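Long-range contacts in nucleoprotein (Sendai virus, PDB 6M7D), which forms the helical nucleocapsid that wraps and protects the viral RNA genome, six ribonucleotides per subunit, as the template for transcription and replication: residues 288-299 with 323-332; 331-342 with 356-366. All blocks are in the same frame, centred on the assembly; numbering follows the deposited sequence.

Contact 1: residues 288-299 with 323-332. With nucleotides of chain B.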
loop_
_atom_site.group_PDB
_atom_site.type_symbol
_atom_site.label_atom_id
_atom_site.label_comp_id
_atom_site.label_asym_id
_atom_site.label_seq_id
_atom_site.Cartn_x
_atom_site.Cartn_y
_atom_site.Cartn_z
ATOM N N ASN A 288 -8.744 -21.220 24.597
ATOM C CA ASN A 288 -8.931 -19.801 24.326
ATOM C C ASN A 288 -8.750 -19.501 22.851
ATOM O O ASN A 288 -9.434 -18.637 22.292
ATOM C CB ASN A 288 -7.935 -18.969 25.130
ATOM C CG ASN A 288 -8.108 -19.109 26.600
ATOM O OD1 ASN A 288 -8.478 -18.159 27.276
ATOM N ND2 ASN A 288 -7.821 -20.295 27.122
ATOM N N LEU A 289 -7.821 -20.194 22.213
ATOM C CA LEU A 289 -7.428 -19.907 20.849
ATOM C C LEU A 289 -8.177 -20.742 19.833
ATOM O O LEU A 289 -8.056 -20.477 18.638
ATOM C CB LEU A 289 -5.925 -20.133 20.688
ATOM C CG LEU A 289 -5.023 -19.603 21.795
ATOM C CD1 LEU A 289 -3.589 -19.924 21.481
ATOM C CD2 LEU A 289 -5.203 -18.120 21.964
ATOM N N ARG A 290 -8.950 -21.729 20.279
ATOM C CA ARG A 290 -9.585 -22.652 19.341
ATOM C C ARG A 290 -10.655 -21.980 18.490
ATOM O O ARG A 290 -10.612 -22.126 17.255
ATOM C CB ARG A 290 -10.132 -23.856 20.107
ATOM C CG ARG A 290 -10.747 -24.900 19.232
ATOM C CD ARG A 290 -10.147 -26.248 19.497
ATOM N NE ARG A 290 -10.296 -27.121 18.344
ATOM C CZ ARG A 290 -9.676 -28.284 18.207
ATOM N NH1 ARG A 290 -9.870 -29.015 17.120
ATOM N NH2 ARG A 290 -8.865 -28.717 19.157
ATOM N N PRO A 291 -11.628 -21.253 19.047
ATOM C CA PRO A 291 -12.570 -20.550 18.170
ATOM C C PRO A 291 -11.895 -19.504 17.313
ATOM O O PRO A 291 -12.306 -19.282 16.170
ATOM C CB PRO A 291 -13.568 -19.934 19.156
ATOM C CG PRO A 291 -12.850 -19.871 20.429
ATOM C CD PRO A 291 -11.975 -21.049 20.464
ATOM N N ASP A 292 -10.839 -18.876 17.822
ATOM C CA ASP A 292 -10.105 -17.895 17.036
ATOM C C ASP A 292 -9.260 -18.551 15.959
ATOM O O ASP A 292 -9.055 -17.964 14.899
ATOM C CB ASP A 292 -9.252 -17.043 17.961
ATOM C CG ASP A 292 -10.081 -16.294 18.969
ATOM O OD1 ASP A 292 -11.274 -16.055 18.693
ATOM O OD2 ASP A 292 -9.553 -15.940 20.035
ATOM N N ILE A 293 -8.797 -19.776 16.188
ATOM C CA ILE A 293 -8.116 -20.517 15.131
ATOM C C ILE A 293 -9.098 -20.901 14.033
ATOM O O ILE A 293 -8.768 -20.843 12.847
ATOM C CB ILE A 293 -7.395 -21.743 15.720
ATOM C CG1 ILE A 293 -6.060 -21.329 16.326
ATOM C CG2 ILE A 293 -7.161 -22.794 14.669
ATOM C CD1 ILE A 293 -5.589 -22.228 17.430
ATOM N N ASN A 294 -10.325 -21.277 14.403
ATOM C CA ASN A 294 -11.347 -21.531 13.388
ATOM C C ASN A 294 -11.674 -20.269 12.602
ATOM O O ASN A 294 -11.827 -20.308 11.372
ATOM C CB ASN A 294 -12.612 -22.083 14.039
ATOM C CG ASN A 294 -12.389 -23.401 14.720
ATOM O OD1 ASN A 294 -11.496 -24.156 14.354
ATOM N ND2 ASN A 294 -13.208 -23.693 15.722
ATOM N N LYS A 295 -11.815 -19.146 13.305
ATOM C CA LYS A 295 -12.033 -17.868 12.645
ATOM C C LYS A 295 -10.915 -17.558 11.667
ATOM O O LYS A 295 -11.171 -17.138 10.538
ATOM C CB LYS A 295 -12.151 -16.761 13.689
ATOM C CG LYS A 295 -12.556 -15.415 13.131
ATOM C CD LYS A 295 -14.019 -15.397 12.749
ATOM C CE LYS A 295 -14.418 -14.052 12.162
ATOM N NZ LYS A 295 -13.834 -13.809 10.814
ATOM N N LEU A 296 -9.666 -17.773 12.077
ATOM C CA LEU A 296 -8.538 -17.487 11.205
ATOM C C LEU A 296 -8.464 -18.449 10.032
ATOM O O LEU A 296 -7.971 -18.076 8.970
ATOM C CB LEU A 296 -7.238 -17.532 11.992
ATOM C CG LEU A 296 -6.610 -16.206 12.397
ATOM C CD1 LEU A 296 -5.128 -16.379 12.393
ATOM C CD2 LEU A 296 -7.009 -15.094 11.477
ATOM N N ARG A 297 -8.918 -19.689 10.239
ATOM C CA ARG A 297 -8.936 -20.691 9.141
ATOM C C ARG A 297 -9.902 -20.205 8.055
ATOM O O ARG A 297 -9.544 -20.281 6.866
ATOM C CB ARG A 297 -9.410 -22.045 9.674
ATOM C CG ARG A 297 -8.357 -22.815 10.455
ATOM C CD ARG A 297 -8.924 -24.096 11.040
ATOM N NE ARG A 297 -9.827 -24.754 10.108
ATOM C CZ ARG A 297 -9.436 -25.479 9.065
ATOM N NH1 ARG A 297 -8.148 -25.640 8.815
ATOM N NH2 ARG A 297 -10.335 -26.039 8.276
ATOM N N SER A 298 -11.091 -19.754 8.467
ATOM C CA SER A 298 -12.117 -19.219 7.533
ATOM C C SER A 298 -11.588 -17.943 6.870
ATOM O O SER A 298 -11.799 -17.779 5.657
ATOM C CB SER A 298 -13.419 -18.971 8.249
ATOM O OG SER A 298 -13.306 -17.877 9.145
ATOM N N LEU A 299 -10.898 -17.099 7.643
ATOM C CA LEU A 299 -10.330 -15.821 7.135
ATOM C C LEU A 299 -9.302 -16.121 6.042
ATOM O O LEU A 299 -9.295 -15.403 5.031
ATOM C CB LEU A 299 -9.675 -15.072 8.298
ATOM C CG LEU A 299 -10.596 -14.136 9.076
ATOM C CD1 LEU A 299 -9.791 -13.261 10.020
ATOM C CD2 LEU A 299 -11.415 -13.279 8.126
ATOM N N GLU A 323 -13.667 -8.093 8.660
ATOM C CA GLU A 323 -13.616 -9.389 9.312
ATOM C C GLU A 323 -12.198 -9.869 9.547
ATOM O O GLU A 323 -12.001 -10.818 10.309
ATOM C CB GLU A 323 -14.381 -10.420 8.489
ATOM C CG GLU A 323 -15.876 -10.378 8.720
ATOM C CD GLU A 323 -16.241 -10.053 10.162
ATOM O OE1 GLU A 323 -16.818 -8.971 10.403
ATOM O OE2 GLU A 323 -15.952 -10.880 11.054
ATOM N N PHE A 324 -11.217 -9.250 8.906
ATOM C CA PHE A 324 -9.816 -9.514 9.169
ATOM C C PHE A 324 -9.293 -8.668 10.308
ATOM O O PHE A 324 -8.113 -8.763 10.645
ATOM C CB PHE A 324 -8.987 -9.269 7.909
ATOM C CG PHE A 324 -9.277 -10.226 6.805
ATOM C CD1 PHE A 324 -10.387 -10.062 6.006
ATOM C CD2 PHE A 324 -8.443 -11.293 6.565
ATOM C CE1 PHE A 324 -10.656 -10.946 5.001
ATOM C CE2 PHE A 324 -8.714 -12.178 5.567
ATOM C CZ PHE A 324 -9.816 -12.004 4.781
ATOM N N ALA A 325 -10.144 -7.849 10.900
ATOM C CA ALA A 325 -9.750 -7.067 12.049
ATOM C C ALA A 325 -9.477 -7.993 13.228
ATOM O O ALA A 325 -10.178 -8.987 13.410
ATOM C CB ALA A 325 -10.834 -6.063 12.405
ATOM N N PRO A 326 -8.467 -7.696 14.040
ATOM C CA PRO A 326 -8.100 -8.614 15.125
ATOM C C PRO A 326 -9.160 -8.767 16.182
ATOM O O PRO A 326 -9.120 -9.750 16.923
ATOM C CB PRO A 326 -6.841 -7.975 15.711
ATOM C CG PRO A 326 -6.445 -6.950 14.779
ATOM C CD PRO A 326 -7.589 -6.527 13.985
ATOM N N GLY A 327 -10.092 -7.823 16.296
ATOM C CA GLY A 327 -11.158 -7.907 17.268
ATOM C C GLY A 327 -12.120 -9.043 17.039
ATOM O O GLY A 327 -12.993 -9.266 17.881
ATOM N N ASN A 328 -11.993 -9.752 15.921
ATOM C CA ASN A 328 -12.768 -10.955 15.668
ATOM C C ASN A 328 -12.059 -12.215 16.124
ATOM O O ASN A 328 -12.703 -13.261 16.247
ATOM C CB ASN A 328 -13.095 -11.076 14.178
ATOM C CG ASN A 328 -13.344 -9.735 13.526
ATOM O OD1 ASN A 328 -14.442 -9.195 13.581
ATOM N ND2 ASN A 328 -12.321 -9.195 12.904
ATOM N N TYR A 329 -10.756 -12.145 16.373
ATOM C CA TYR A 329 -9.989 -13.267 16.915
ATOM C C TYR A 329 -9.028 -12.731 17.965
ATOM O O TYR A 329 -7.813 -12.876 17.849
ATOM C CB TYR A 329 -9.252 -14.016 15.802
ATOM C CG TYR A 329 -8.556 -13.120 14.798
ATOM C CD1 TYR A 329 -9.265 -12.504 13.779
ATOM C CD2 TYR A 329 -7.196 -12.884 14.876
ATOM C CE1 TYR A 329 -8.647 -11.687 12.889
ATOM C CE2 TYR A 329 -6.575 -12.069 13.988
ATOM C CZ TYR A 329 -7.299 -11.477 12.995
ATOM O OH TYR A 329 -6.681 -10.660 12.097
ATOM N N PRO A 330 -9.554 -12.119 19.030
ATOM C CA PRO A 330 -8.685 -11.329 19.914
ATOM C C PRO A 330 -7.746 -12.155 20.771
ATOM O O PRO A 330 -6.658 -11.676 21.092
ATOM C CB PRO A 330 -9.684 -10.546 20.776
ATOM C CG PRO A 330 -11.015 -10.844 20.231
ATOM C CD PRO A 330 -10.936 -12.126 19.521
ATOM N N ALA A 331 -8.122 -13.367 21.168
ATOM C CA ALA A 331 -7.226 -14.165 21.993
ATOM C C ALA A 331 -6.068 -14.706 21.170
ATOM O O ALA A 331 -4.910 -14.652 21.597
ATOM C CB ALA A 331 -7.990 -15.304 22.662
ATOM N N LEU A 332 -6.362 -15.232 19.984
ATOM C CA LEU A 332 -5.303 -15.679 19.093
ATOM C C LEU A 332 -4.445 -14.513 18.641
ATOM O O LEU A 332 -3.228 -14.646 18.509
ATOM C CB LEU A 332 -5.898 -16.406 17.895
ATOM C CG LEU A 332 -4.923 -17.098 16.952
ATOM C CD1 LEU A 332 -4.084 -18.116 17.691
ATOM C CD2 LEU A 332 -5.681 -17.731 15.833
ATOM P P U B 2 -8.106 -3.183 12.244
ATOM O OP1 U B 2 -7.673 -4.450 11.638
ATOM O OP2 U B 2 -8.105 -2.990 13.701
ATOM O "O5'" U B 2 -7.185 -2.048 11.638
ATOM C "C5'" U B 2 -6.931 -1.953 10.247
ATOM C "C4'" U B 2 -6.064 -0.764 9.964
ATOM O "O4'" U B 2 -6.711 0.427 10.449
ATOM C "C3'" U B 2 -4.730 -0.764 10.668
ATOM O "O3'" U B 2 -3.774 -1.530 9.972
ATOM C "C2'" U B 2 -4.381 0.715 10.750
ATOM O "O2'" U B 2 -3.830 1.163 9.523
ATOM C "C1'" U B 2 -5.749 1.352 10.895
ATOM N N1 U B 2 -6.100 1.776 12.266
ATOM C C2 U B 2 -5.621 2.979 12.725
ATOM O O2 U B 2 -4.869 3.681 12.085
ATOM N N3 U B 2 -6.041 3.337 13.969
ATOM C C4 U B 2 -6.887 2.623 14.775
ATOM O O4 U B 2 -7.181 3.060 15.881
ATOM C C5 U B 2 -7.352 1.399 14.217
ATOM C C6 U B 2 -6.964 1.031 13.008
#

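Contact 2: residues 331-342 with 356-366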
loop_
_atom_site.group_PDB
_atom_site.type_symbol
_atom_site.label_atom_id
_atom_site.label_comp_id
_atom_site.label_asym_id
_atom_site.label_seq_id
_atom_site.Cartn_x
_atom_site.Cartn_y
_atom_site.Cartn_z
ATOM N N ALA A 331 -8.122 -13.367 21.168
ATOM C CA ALA A 331 -7.226 -14.165 21.993
ATOM C C ALA A 331 -6.068 -14.706 21.170
ATOM O O ALA A 331 -4.910 -14.652 21.597
ATOM C CB ALA A 331 -7.990 -15.304 22.662
ATOM N N LEU A 332 -6.362 -15.232 19.984
ATOM C CA LEU A 332 -5.303 -15.679 19.093
ATOM C C LEU A 332 -4.445 -14.513 18.641
ATOM O O LEU A 332 -3.228 -14.646 18.509
ATOM C CB LEU A 332 -5.898 -16.406 17.895
ATOM C CG LEU A 332 -4.923 -17.098 16.952
ATOM C CD1 LEU A 332 -4.084 -18.116 17.691
ATOM C CD2 LEU A 332 -5.681 -17.731 15.833
ATOM N N TRP A 333 -5.058 -13.353 18.426
ATOM C CA TRP A 333 -4.290 -12.178 18.046
ATOM C C TRP A 333 -3.379 -11.717 19.173
ATOM O O TRP A 333 -2.236 -11.341 18.926
ATOM C CB TRP A 333 -5.216 -11.047 17.624
ATOM C CG TRP A 333 -4.488 -9.770 17.378
ATOM C CD1 TRP A 333 -3.780 -9.441 16.276
ATOM C CD2 TRP A 333 -4.381 -8.660 18.269
ATOM N NE1 TRP A 333 -3.244 -8.193 16.410
ATOM C CE2 TRP A 333 -3.602 -7.689 17.629
ATOM C CE3 TRP A 333 -4.875 -8.391 19.545
ATOM C CZ2 TRP A 333 -3.301 -6.472 18.217
ATOM C CZ3 TRP A 333 -4.579 -7.186 20.122
ATOM C CH2 TRP A 333 -3.797 -6.241 19.462
ATOM N N SER A 334 -3.869 -11.717 20.411
ATOM C CA SER A 334 -3.050 -11.290 21.540
ATOM C C SER A 334 -1.915 -12.263 21.785
ATOM O O SER A 334 -0.784 -11.856 22.074
ATOM C CB SER A 334 -3.912 -11.160 22.787
ATOM O OG SER A 334 -5.135 -10.532 22.490
ATOM N N TYR A 335 -2.199 -13.553 21.666
ATOM C CA TYR A 335 -1.153 -14.553 21.754
ATOM C C TYR A 335 -0.088 -14.315 20.698
ATOM O O TYR A 335 1.108 -14.254 21.006
ATOM C CB TYR A 335 -1.768 -15.938 21.611
ATOM C CG TYR A 335 -0.759 -17.016 21.408
ATOM C CD1 TYR A 335 0.014 -17.468 22.456
ATOM C CD2 TYR A 335 -0.563 -17.573 20.158
ATOM C CE1 TYR A 335 0.944 -18.434 22.267
ATOM C CE2 TYR A 335 0.363 -18.546 19.962
ATOM C CZ TYR A 335 1.110 -18.981 21.017
ATOM O OH TYR A 335 2.037 -19.966 20.810
ATOM N N ALA A 336 -0.510 -14.172 19.443
ATOM C CA ALA A 336 0.419 -13.936 18.353
ATOM C C ALA A 336 1.170 -12.629 18.520
ATOM O O ALA A 336 2.316 -12.523 18.097
ATOM C CB ALA A 336 -0.335 -13.949 17.032
ATOM N N MET A 337 0.553 -11.629 19.139
ATOM C CA MET A 337 1.226 -10.358 19.353
ATOM C C MET A 337 2.306 -10.483 20.408
ATOM O O MET A 337 3.365 -9.863 20.291
ATOM C CB MET A 337 0.219 -9.282 19.750
ATOM C CG MET A 337 -0.494 -8.629 18.595
ATOM S SD MET A 337 0.536 -8.300 17.162
ATOM C CE MET A 337 -0.034 -9.551 16.022
ATOM N N GLY A 338 2.060 -11.281 21.445
ATOM C CA GLY A 338 3.118 -11.568 22.398
ATOM C C GLY A 338 4.265 -12.326 21.765
ATOM O O GLY A 338 5.440 -11.980 21.946
ATOM N N VAL A 339 3.938 -13.368 21.003
ATOM C CA VAL A 339 4.969 -14.116 20.293
ATOM C C VAL A 339 5.746 -13.197 19.365
ATOM O O VAL A 339 6.964 -13.311 19.237
ATOM C CB VAL A 339 4.354 -15.297 19.522
ATOM C CG1 VAL A 339 5.440 -16.084 18.836
ATOM C CG2 VAL A 339 3.571 -16.192 20.440
ATOM N N ALA A 340 5.058 -12.247 18.737
ATOM C CA ALA A 340 5.684 -11.385 17.749
ATOM C C ALA A 340 6.571 -10.340 18.397
ATOM O O ALA A 340 7.608 -9.976 17.838
ATOM C CB ALA A 340 4.611 -10.713 16.902
ATOM N N VAL A 341 6.175 -9.814 19.554
ATOM C CA VAL A 341 7.025 -8.818 20.185
ATOM C C VAL A 341 8.240 -9.470 20.809
ATOM O O VAL A 341 9.274 -8.817 20.965
ATOM C CB VAL A 341 6.260 -7.974 21.220
ATOM C CG1 VAL A 341 5.157 -7.213 20.547
ATOM C CG2 VAL A 341 5.724 -8.831 22.330
ATOM N N VAL A 342 8.158 -10.751 21.161
ATOM C CA VAL A 342 9.375 -11.416 21.609
ATOM C C VAL A 342 10.252 -11.802 20.423
ATOM O O VAL A 342 11.462 -11.566 20.432
ATOM C CB VAL A 342 9.033 -12.634 22.481
ATOM C CG1 VAL A 342 10.241 -13.535 22.615
ATOM C CG2 VAL A 342 8.568 -12.181 23.827
ATOM N N TYR A 356 -9.206 -4.850 23.042
ATOM C CA TYR A 356 -9.448 -6.279 22.987
ATOM C C TYR A 356 -8.192 -7.103 23.178
ATOM O O TYR A 356 -8.246 -8.326 23.035
ATOM C CB TYR A 356 -10.114 -6.659 21.666
ATOM C CG TYR A 356 -9.491 -6.063 20.434
ATOM C CD1 TYR A 356 -9.965 -4.882 19.906
ATOM C CD2 TYR A 356 -8.441 -6.694 19.783
ATOM C CE1 TYR A 356 -9.412 -4.341 18.781
ATOM C CE2 TYR A 356 -7.883 -6.159 18.658
ATOM C CZ TYR A 356 -8.376 -4.982 18.160
ATOM O OH TYR A 356 -7.834 -4.433 17.029
ATOM N N LEU A 357 -7.067 -6.477 23.498
ATOM C CA LEU A 357 -5.859 -7.237 23.773
ATOM C C LEU A 357 -6.071 -8.059 25.031
ATOM O O LEU A 357 -6.127 -7.515 26.137
ATOM C CB LEU A 357 -4.652 -6.323 23.928
ATOM C CG LEU A 357 -3.385 -7.098 24.290
ATOM C CD1 LEU A 357 -2.728 -7.684 23.063
ATOM C CD2 LEU A 357 -2.427 -6.226 25.030
ATOM N N ASP A 358 -6.212 -9.366 24.862
ATOM C CA ASP A 358 -6.274 -10.292 25.982
ATOM C C ASP A 358 -4.903 -10.300 26.630
ATOM O O ASP A 358 -3.958 -10.885 26.105
ATOM C CB ASP A 358 -6.682 -11.677 25.494
ATOM C CG ASP A 358 -7.056 -12.608 26.620
ATOM O OD1 ASP A 358 -6.877 -12.236 27.795
ATOM O OD2 ASP A 358 -7.542 -13.720 26.329
ATOM N N MET A 359 -4.780 -9.622 27.766
ATOM C CA MET A 359 -3.474 -9.467 28.387
ATOM C C MET A 359 -2.887 -10.802 28.811
ATOM O O MET A 359 -1.666 -10.970 28.801
ATOM C CB MET A 359 -3.570 -8.529 29.583
ATOM C CG MET A 359 -2.245 -7.921 29.957
ATOM S SD MET A 359 -1.586 -6.888 28.640
ATOM C CE MET A 359 0.142 -6.877 29.086
ATOM N N GLU A 360 -3.727 -11.765 29.176
ATOM C CA GLU A 360 -3.191 -13.060 29.566
ATOM C C GLU A 360 -2.722 -13.844 28.353
ATOM O O GLU A 360 -1.712 -14.543 28.418
ATOM C CB GLU A 360 -4.226 -13.853 30.361
ATOM C CG GLU A 360 -4.600 -13.247 31.710
ATOM C CD GLU A 360 -3.533 -12.328 32.307
ATOM O OE1 GLU A 360 -2.386 -12.778 32.518
ATOM O OE2 GLU A 360 -3.853 -11.149 32.579
ATOM N N MET A 361 -3.416 -13.714 27.224
ATOM C CA MET A 361 -2.935 -14.344 26.001
ATOM C C MET A 361 -1.697 -13.637 25.471
ATOM O O MET A 361 -0.788 -14.278 24.946
ATOM C CB MET A 361 -4.042 -14.366 24.954
ATOM C CG MET A 361 -5.055 -15.458 25.177
ATOM S SD MET A 361 -4.312 -17.077 25.356
ATOM C CE MET A 361 -4.657 -17.413 27.076
ATOM N N PHE A 362 -1.638 -12.319 25.627
ATOM C CA PHE A 362 -0.450 -11.564 25.257
ATOM C C PHE A 362 0.762 -12.019 26.058
ATOM O O PHE A 362 1.816 -12.347 25.497
ATOM C CB PHE A 362 -0.726 -10.079 25.475
ATOM C CG PHE A 362 0.360 -9.177 24.997
ATOM C CD1 PHE A 362 0.718 -9.147 23.668
ATOM C CD2 PHE A 362 1.010 -8.340 25.874
ATOM C CE1 PHE A 362 1.708 -8.314 23.231
ATOM C CE2 PHE A 362 1.997 -7.507 25.434
ATOM C CZ PHE A 362 2.347 -7.497 24.111
ATOM N N LEU A 363 0.621 -12.054 27.383
ATOM C CA LEU A 363 1.716 -12.474 28.239
ATOM C C LEU A 363 2.044 -13.943 28.054
ATOM O O LEU A 363 3.204 -14.331 28.186
ATOM C CB LEU A 363 1.377 -12.182 29.695
ATOM C CG LEU A 363 1.263 -10.703 30.030
ATOM C CD1 LEU A 363 1.056 -10.528 31.503
ATOM C CD2 LEU A 363 2.486 -9.965 29.561
ATOM N N LEU A 364 1.054 -14.767 27.718
ATOM C CA LEU A 364 1.323 -16.164 27.432
ATOM C C LEU A 364 2.118 -16.324 26.152
ATOM O O LEU A 364 3.004 -17.181 26.070
ATOM C CB LEU A 364 0.018 -16.937 27.337
ATOM C CG LEU A 364 0.237 -18.396 26.978
ATOM C CD1 LEU A 364 0.814 -19.133 28.167
ATOM C CD2 LEU A 364 -1.043 -19.011 26.518
ATOM N N GLY A 365 1.796 -15.539 25.128
ATOM C CA GLY A 365 2.598 -15.559 23.925
ATOM C C GLY A 365 4.027 -15.151 24.195
ATOM O O GLY A 365 4.964 -15.767 23.690
ATOM N N GLN A 366 4.211 -14.111 25.004
ATOM C CA GLN A 366 5.562 -13.706 25.374
ATOM C C GLN A 366 6.272 -14.791 26.168
ATOM O O GLN A 366 7.481 -14.977 26.031
ATOM C CB GLN A 366 5.525 -12.421 26.180
ATOM C CG GLN A 366 5.074 -11.239 25.412
ATOM C CD GLN A 366 4.994 -10.040 26.273
ATOM O OE1 GLN A 366 4.830 -10.137 27.477
ATOM N NE2 GLN A 366 5.132 -8.885 25.665
#

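Contact 1: residues 288-299 with 323-332
Asp292 OD2 accepts from Leu332 N and, weakly, from Ala331 N, two backbone groups in the first turn of helix 330-343. Leu332 N gives the sounder bond, 3.3 Å to Asp292 OD2 at an N-H...O angle of 153°; it arrives on the anti side of the carboxylate and 27° out of its plane. Asp292 thus sets a negative group against the start of a helix whose N-cap position is held by Tyr329, where the helix dipole would probably stabilise the charge. Farther along helix 290-305, Lys295 bends at chi2 and chi4 to bring NZ toward Glu323 OE2 in a long salt bridge of 3.6 Å, its CE passing Asn328 CB. The Tyr329 hydroxyl is tied down by a bond to Phe324 O, 2.8 Å from OH, which lies above the carbonyl plane.

Between these polar ties, residues 323-329 form a short connection with a 3-10 turn at 326-328, laid along helix 290-305 before the chain enters helix 330-343. At the start of that turn Ala325 and Pro326 CD pack on a phosphate oxygen, OP1, of U2 of chain B.

The apolar contacts are led by two leucine methyls that sit squarely on aromatic faces. Leu296 CD2 lies 3.8 Å from the Tyr329 ring centroid, and Pro326 CA covers the opposite face. Leu299 CD2 is 3.7 Å from the Phe324 ring centroid, while its other methyl, CD1, meets Tyr329 CE1. Leu332, its side chain extended away from the backbone N by a chi1 of -172°, sends CD2 to both Ile293 CG1 and Leu296 CD1, each at 3.7 Å; Leu289 CD2 packs against Ala331 CB.

Contact 2: residues 331-342 with 356-366
Ser334 OG joins both segments: it accepts Asp358 N at 2.9 Å and donates to Pro330 O one turn back in its own helix. The bond from Asp358 ties down the residue at the N-cap position of helix 359-370, whose OD1 takes Glu360 N in a weak capping bond. Beyond this point the helices run roughly parallel in a close, right-handed crossing, the axes of segments 331-342 and 359-366 lying 6.4 Å apart at -35°, a geometry like the GASright packing best known from membrane helices. Gly338, four residues after Ser334, faces Gly365, and with no side chain on either the backbones come together. A ladder of CA-H...O contacts follows: Phe362 CA lies 3.2 Å from Ser334 O, Tyr335 CA 3.2 Å from Met361 O, and Gly365 CA and Gly338 CA approach Tyr335 O and Phe362 O.

Phe362 is the knob of the interface, seated in the hole made by Ser334, Met337, Gly338 and Val341. Its ring, swung out by a chi1 of -174°, turns an edge to Ser334 O while Leu357 CD2 and Gln366 CD lie over opposite faces. Past it, Gln366 runs by Val341 CG2 to send NE2 to His409 O.

At the RNA side, Tyr356, an RNA-binding residue whose OH bonds to Arg354, meets Trp333 with ring planes at 56°. Tyr356 CE2 covers one face of the indole and Met337 CG the other, Trp333 NE1 is held by Ser268 OG, and Leu357 CD1 reaches Trp333 CZ3 at 3.5 Å.

In the fold
Helix 330-343 serves both contacts: its first turn receives helix 290-305 in contact 1, and most of its length pairs with the helix after it in contact 2. Contact 1 is partly buried and mixes charged groups with aromatic and leucine packing at a connection beside the RNA; contact 2 is a buried helix pair built on a close glycine approach flanked by aromatic packing. They share Ala331 and Leu332 and adjoin where Pro326 CB packs on the Trp333 ring at CG, 3.4 Å away, and on Tyr356. Both reach the RNA side at neighbouring points, contact 1 through Ala325 and Pro326, contact 2 through Tyr356, which packs on a phosphate.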